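Long-range contacts in blood group a-and b-cleaving endo-beta-galactosidase (PDB 2YGM), which probably binds blood group A and B oligosaccharides through carbohydrate-binding modules of an endo-beta-galactosidase that cleaves such glycans: residues A[63-68]-A[159-164]; A[9-14]-A[29-34]. All coordinates share one frame; numbering follows the deposited sequence.

Contact 1 (63-68 with 159-164) and contact 2 (9-14 with 29-34) both belong to the first NPCBM-family module, a beta-sandwich, and reach the same antiparallel sheet, their centres about 12 Å apart. Strand 60-62 connects them: it pairs with 29-30 along one edge and with 161-171 along the other. The two contacts also touch directly, through F34, whose CD1 lies 3.5 Å from V64 CG2. Contact 1 forms part of the sugar site, with E160 holding the alpha-galactose and D159 the neighbouring calcium ion. From contact 2, F34 also packs on E160, and the next residue along, T35, binds the same galactose.

Contact 1: A[63-68]-A[159-164]; sequences TVADSP and DEVVFA. With CA (calcium ion), chain E; GLA (alpha-D-galactopyranose), chain C.
T63 and V161 lie side by side where a loop of this NPCBM-family beta-sandwich runs alongside strand 161-171. Their backbones join through T63 N and V161 O, 2.8 Å apart and almost straight at 172°. E160, just before V161, is the centre of an inverse gamma turn closed by V161 N and D159 O; the same oxygen also accepts A65 N from the loop, in its carbonyl plane. From this turn the E160 side chain extends to the bound sugar. From CB the chain leaves with CG anti to the carbonyl carbon (chi1 -54°), then bends at chi2; E160 CG comes within 4.1 Å of O4 of the alpha-galactose, and CD is nearer still. At the tip, E160 OE2 accepts a short bond of 2.5 Å from O4 and a weak one from O3, and is also bonded to T35 OG1. V64 lies against this chain, CG2 on E160 OE2 and CG1 against the sugar's C6. The preceding D159 turns instead to the calcium ion, whose site is completed by a water and the carbonyls of V102, A152 and H155. D159 CB rests 3.8 Å from A65 CB, while D159 OD2 binds the calcium at 2.3 Å.

Contact 2: A[9-14]-A[29-34]; sequences LSDMDW and QKDAPF
K30 reaches out from the end of strand 29-30 across the 9-14 loop, obliquely to both W14 and D13. Its chain is extended beyond CG, and this straightness carries it past S10, with CD 3.4 Å from S10 O, to the carbonyl of M12. There NZ donates a 2.9 Å hydrogen bond to M12 O, approaching at a C=O...N angle of 161°. W14 has CG between its backbone N and carbonyl carbon (chi1 56°), and the six-membered ring slants against the lysine methylenes: W14 CZ3 is 3.8 Å from K30 CE and almost as near to K30 CG. The ammonium lies too far from the ring for more than a weak cation-pi attraction, and the salt bridge from D13 OD1 to K30 NZ is likewise long at 4.0 Å.

S10 points its side chain at D31, the residue after K30. Its OG donates to D31 OD1 over 2.7 Å, meeting the syn side of the carboxylate 19° out of plane. D31 OD2 and D11 OD1 are only 4.5 Å apart, but K59 forms a salt bridge with each and probably offsets their repulsion. The loop leads from strand 4-8 of one sheet to 16-17 of the other: strand 29-30 pairs with 60-62 in the first sheet, W14 leans on strand 69-74 of the second at I71 and Y73, and M12 touches both Y73 and L168 of strand 161-171.

Contact 1: A[63-68]-A[159-164]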
# COMPACT_ATOMS: atom_id res chain seq x y z
N THR A 63 1.60 3.74 -22.21
CA THR A 63 2.48 3.39 -23.33
C THR A 63 2.04 4.02 -24.65
O THR A 63 1.02 4.71 -24.73
CB THR A 63 2.64 1.85 -23.48
OG1 THR A 63 3.70 1.57 -24.41
CG2 THR A 63 1.35 1.19 -23.98
N VAL A 64 2.85 3.81 -25.69
CA VAL A 64 2.48 4.15 -27.05
C VAL A 64 2.40 2.85 -27.84
O VAL A 64 3.33 2.05 -27.81
CB VAL A 64 3.50 5.13 -27.70
CG1 VAL A 64 3.25 5.26 -29.20
CG2 VAL A 64 3.43 6.49 -27.03
N ALA A 65 1.28 2.63 -28.52
CA ALA A 65 1.05 1.41 -29.30
C ALA A 65 2.06 1.27 -30.44
O ALA A 65 2.57 2.27 -30.95
CB ALA A 65 -0.37 1.39 -29.85
N ASP A 66 2.36 0.03 -30.82
CA ASP A 66 3.24 -0.24 -31.95
C ASP A 66 2.65 -1.37 -32.80
O ASP A 66 1.44 -1.41 -33.02
CB ASP A 66 4.67 -0.54 -31.47
CG ASP A 66 5.74 -0.08 -32.45
OD1 ASP A 66 5.40 0.60 -33.45
OD2 ASP A 66 6.93 -0.39 -32.23
N SER A 67 3.49 -2.30 -33.27
CA SER A 67 2.98 -3.42 -34.08
C SER A 67 3.41 -4.82 -33.60
O SER A 67 4.05 -5.56 -34.35
CB SER A 67 3.34 -3.22 -35.56
OG SER A 67 2.48 -2.27 -36.16
N PRO A 68 3.05 -5.18 -32.35
CA PRO A 68 2.44 -4.36 -31.31
C PRO A 68 3.46 -3.79 -30.32
O PRO A 68 4.63 -4.17 -30.35
CB PRO A 68 1.54 -5.36 -30.58
CG PRO A 68 2.26 -6.66 -30.71
CD PRO A 68 3.02 -6.62 -32.01
N ASP A 159 -1.09 7.52 -30.03
CA ASP A 159 -1.60 6.26 -29.50
C ASP A 159 -1.19 6.05 -28.05
O ASP A 159 -0.57 5.04 -27.70
CB ASP A 159 -1.14 5.08 -30.37
CG ASP A 159 -1.69 5.13 -31.78
OD1 ASP A 159 -2.43 6.08 -32.12
OD2 ASP A 159 -1.40 4.21 -32.57
N GLU A 160 -1.56 7.02 -27.21
CA GLU A 160 -1.22 7.01 -25.79
C GLU A 160 -2.08 6.01 -25.02
O GLU A 160 -2.91 6.40 -24.20
CB GLU A 160 -1.41 8.41 -25.20
CG GLU A 160 -0.68 9.53 -25.93
CD GLU A 160 0.73 9.71 -25.45
OE1 GLU A 160 0.93 9.83 -24.22
OE2 GLU A 160 1.64 9.72 -26.30
N VAL A 161 -1.89 4.72 -25.30
CA VAL A 161 -2.67 3.68 -24.65
C VAL A 161 -2.34 3.63 -23.17
O VAL A 161 -1.16 3.63 -22.78
CB VAL A 161 -2.44 2.28 -25.28
CG1 VAL A 161 -3.08 1.18 -24.44
CG2 VAL A 161 -3.00 2.25 -26.70
N VAL A 162 -3.39 3.61 -22.35
CA VAL A 162 -3.24 3.44 -20.92
C VAL A 162 -3.98 2.20 -20.43
O VAL A 162 -5.12 1.93 -20.81
CB VAL A 162 -3.69 4.70 -20.11
CG1 VAL A 162 -2.69 5.84 -20.30
CG2 VAL A 162 -5.10 5.14 -20.51
N PHE A 163 -3.29 1.43 -19.59
CA PHE A 163 -3.92 0.34 -18.87
C PHE A 163 -4.21 0.83 -17.46
O PHE A 163 -3.48 0.52 -16.52
CB PHE A 163 -3.02 -0.90 -18.88
CG PHE A 163 -2.80 -1.48 -20.25
CD1 PHE A 163 -1.78 -1.00 -21.07
CD2 PHE A 163 -3.61 -2.51 -20.72
CE1 PHE A 163 -1.58 -1.54 -22.34
CE2 PHE A 163 -3.41 -3.05 -21.98
CZ PHE A 163 -2.39 -2.56 -22.80
N ALA A 164 -5.28 1.61 -17.35
CA ALA A 164 -5.65 2.29 -16.10
C ALA A 164 -6.16 1.33 -15.05
O ALA A 164 -7.01 0.48 -15.33
CB ALA A 164 -6.67 3.38 -16.37
CA CA E . -2.26 4.59 -34.71
C1 GLA C . 2.78 12.11 -31.43
C2 GLA C . 2.32 12.54 -30.03
C3 GLA C . 3.34 12.11 -28.99
C4 GLA C . 3.55 10.60 -29.05
C5 GLA C . 3.97 10.19 -30.46
C6 GLA C . 4.07 8.67 -30.58
O2 GLA C . 2.17 13.94 -29.98
O3 GLA C . 2.91 12.48 -27.71
O4 GLA C . 2.36 9.94 -28.69
O5 GLA C . 3.10 10.71 -31.46
O6 GLA C . 4.26 8.30 -31.92
O HOH W 1 -2.94 4.26 -36.86

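Contact 2: A[9-14]-A[29-34]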
# COMPACT_ATOMS: atom_id res chain seq x y z
N LEU A 9 0.20 -3.44 -11.41
CA LEU A 9 1.32 -3.73 -12.31
C LEU A 9 2.42 -2.68 -12.22
O LEU A 9 3.60 -2.98 -12.42
CB LEU A 9 0.83 -3.87 -13.75
CG LEU A 9 0.04 -5.12 -14.14
CD1 LEU A 9 -0.40 -5.02 -15.58
CD2 LEU A 9 0.84 -6.39 -13.92
N SER A 10 2.02 -1.44 -11.91
CA SER A 10 2.95 -0.33 -11.76
C SER A 10 3.80 -0.43 -10.50
O SER A 10 4.79 0.31 -10.34
CB SER A 10 2.19 1.00 -11.79
OG SER A 10 1.08 0.99 -10.91
N ASP A 11 3.43 -1.34 -9.60
CA ASP A 11 4.20 -1.61 -8.38
C ASP A 11 5.04 -2.88 -8.54
O ASP A 11 5.54 -3.43 -7.56
CB ASP A 11 3.28 -1.71 -7.16
CG ASP A 11 2.54 -0.41 -6.88
OD1 ASP A 11 2.91 0.64 -7.45
OD2 ASP A 11 1.58 -0.43 -6.08
N MET A 12 5.19 -3.33 -9.79
CA MET A 12 6.00 -4.50 -10.12
C MET A 12 7.09 -4.17 -11.14
O MET A 12 7.24 -3.01 -11.56
CB MET A 12 5.13 -5.62 -10.69
CG MET A 12 4.03 -6.12 -9.79
SD MET A 12 3.29 -7.59 -10.52
CE MET A 12 1.56 -7.22 -10.30
N ASP A 13 7.85 -5.19 -11.52
CA ASP A 13 8.85 -5.05 -12.58
C ASP A 13 8.43 -5.86 -13.79
O ASP A 13 8.15 -7.06 -13.69
CB ASP A 13 10.22 -5.50 -12.09
CG ASP A 13 10.82 -4.55 -11.07
OD1 ASP A 13 10.98 -3.35 -11.39
OD2 ASP A 13 11.15 -5.01 -9.96
N TRP A 14 8.39 -5.20 -14.95
CA TRP A 14 8.19 -5.89 -16.21
C TRP A 14 9.47 -6.58 -16.65
O TRP A 14 10.56 -6.03 -16.49
CB TRP A 14 7.68 -4.94 -17.29
CG TRP A 14 8.54 -3.73 -17.57
CD1 TRP A 14 9.81 -3.72 -18.07
CD2 TRP A 14 8.18 -2.35 -17.39
NE1 TRP A 14 10.27 -2.43 -18.20
CE2 TRP A 14 9.28 -1.57 -17.79
CE3 TRP A 14 7.03 -1.71 -16.92
CZ2 TRP A 14 9.27 -0.17 -17.74
CZ3 TRP A 14 7.02 -0.32 -16.87
CH2 TRP A 14 8.14 0.43 -17.28
N GLN A 29 5.82 4.43 -19.11
CA GLN A 29 5.57 5.16 -17.87
C GLN A 29 4.65 4.43 -16.89
O GLN A 29 3.55 4.00 -17.25
CB GLN A 29 5.05 6.57 -18.15
CG GLN A 29 6.07 7.52 -18.78
CD GLN A 29 7.36 7.66 -17.96
OE1 GLN A 29 7.37 7.46 -16.74
NE2 GLN A 29 8.45 8.00 -18.63
N LYS A 30 5.13 4.30 -15.65
CA LYS A 30 4.31 3.81 -14.54
C LYS A 30 3.50 4.97 -13.97
O LYS A 30 4.05 6.05 -13.71
CB LYS A 30 5.19 3.20 -13.45
CG LYS A 30 5.90 1.91 -13.85
CD LYS A 30 6.85 1.43 -12.76
CE LYS A 30 7.47 0.09 -13.13
NZ LYS A 30 8.44 -0.40 -12.10
N ASP A 31 2.20 4.74 -13.79
CA ASP A 31 1.29 5.70 -13.15
C ASP A 31 1.26 7.09 -13.80
O ASP A 31 1.20 8.11 -13.11
CB ASP A 31 1.59 5.82 -11.64
CG ASP A 31 1.60 4.48 -10.93
OD1 ASP A 31 0.76 3.62 -11.27
OD2 ASP A 31 2.45 4.29 -10.04
N ALA A 32 1.31 7.11 -15.14
CA ALA A 32 1.26 8.35 -15.92
C ALA A 32 1.10 8.06 -17.41
O ALA A 32 1.48 6.98 -17.87
CB ALA A 32 2.52 9.19 -15.68
N PRO A 33 0.54 9.02 -18.18
CA PRO A 33 0.54 8.92 -19.64
C PRO A 33 1.96 8.93 -20.20
O PRO A 33 2.87 9.46 -19.56
CB PRO A 33 -0.22 10.17 -20.08
CG PRO A 33 -1.05 10.55 -18.91
CD PRO A 33 -0.23 10.18 -17.71
N PHE A 34 2.14 8.36 -21.39
CA PHE A 34 3.48 8.15 -21.94
C PHE A 34 4.27 9.45 -22.15
O PHE A 34 5.40 9.57 -21.68
CB PHE A 34 3.44 7.34 -23.23
CG PHE A 34 4.80 6.90 -23.71
CD1 PHE A 34 5.56 7.72 -24.55
CD2 PHE A 34 5.33 5.68 -23.32
CE1 PHE A 34 6.82 7.32 -24.99
CE2 PHE A 34 6.59 5.27 -23.75
CZ PHE A 34 7.33 6.10 -24.59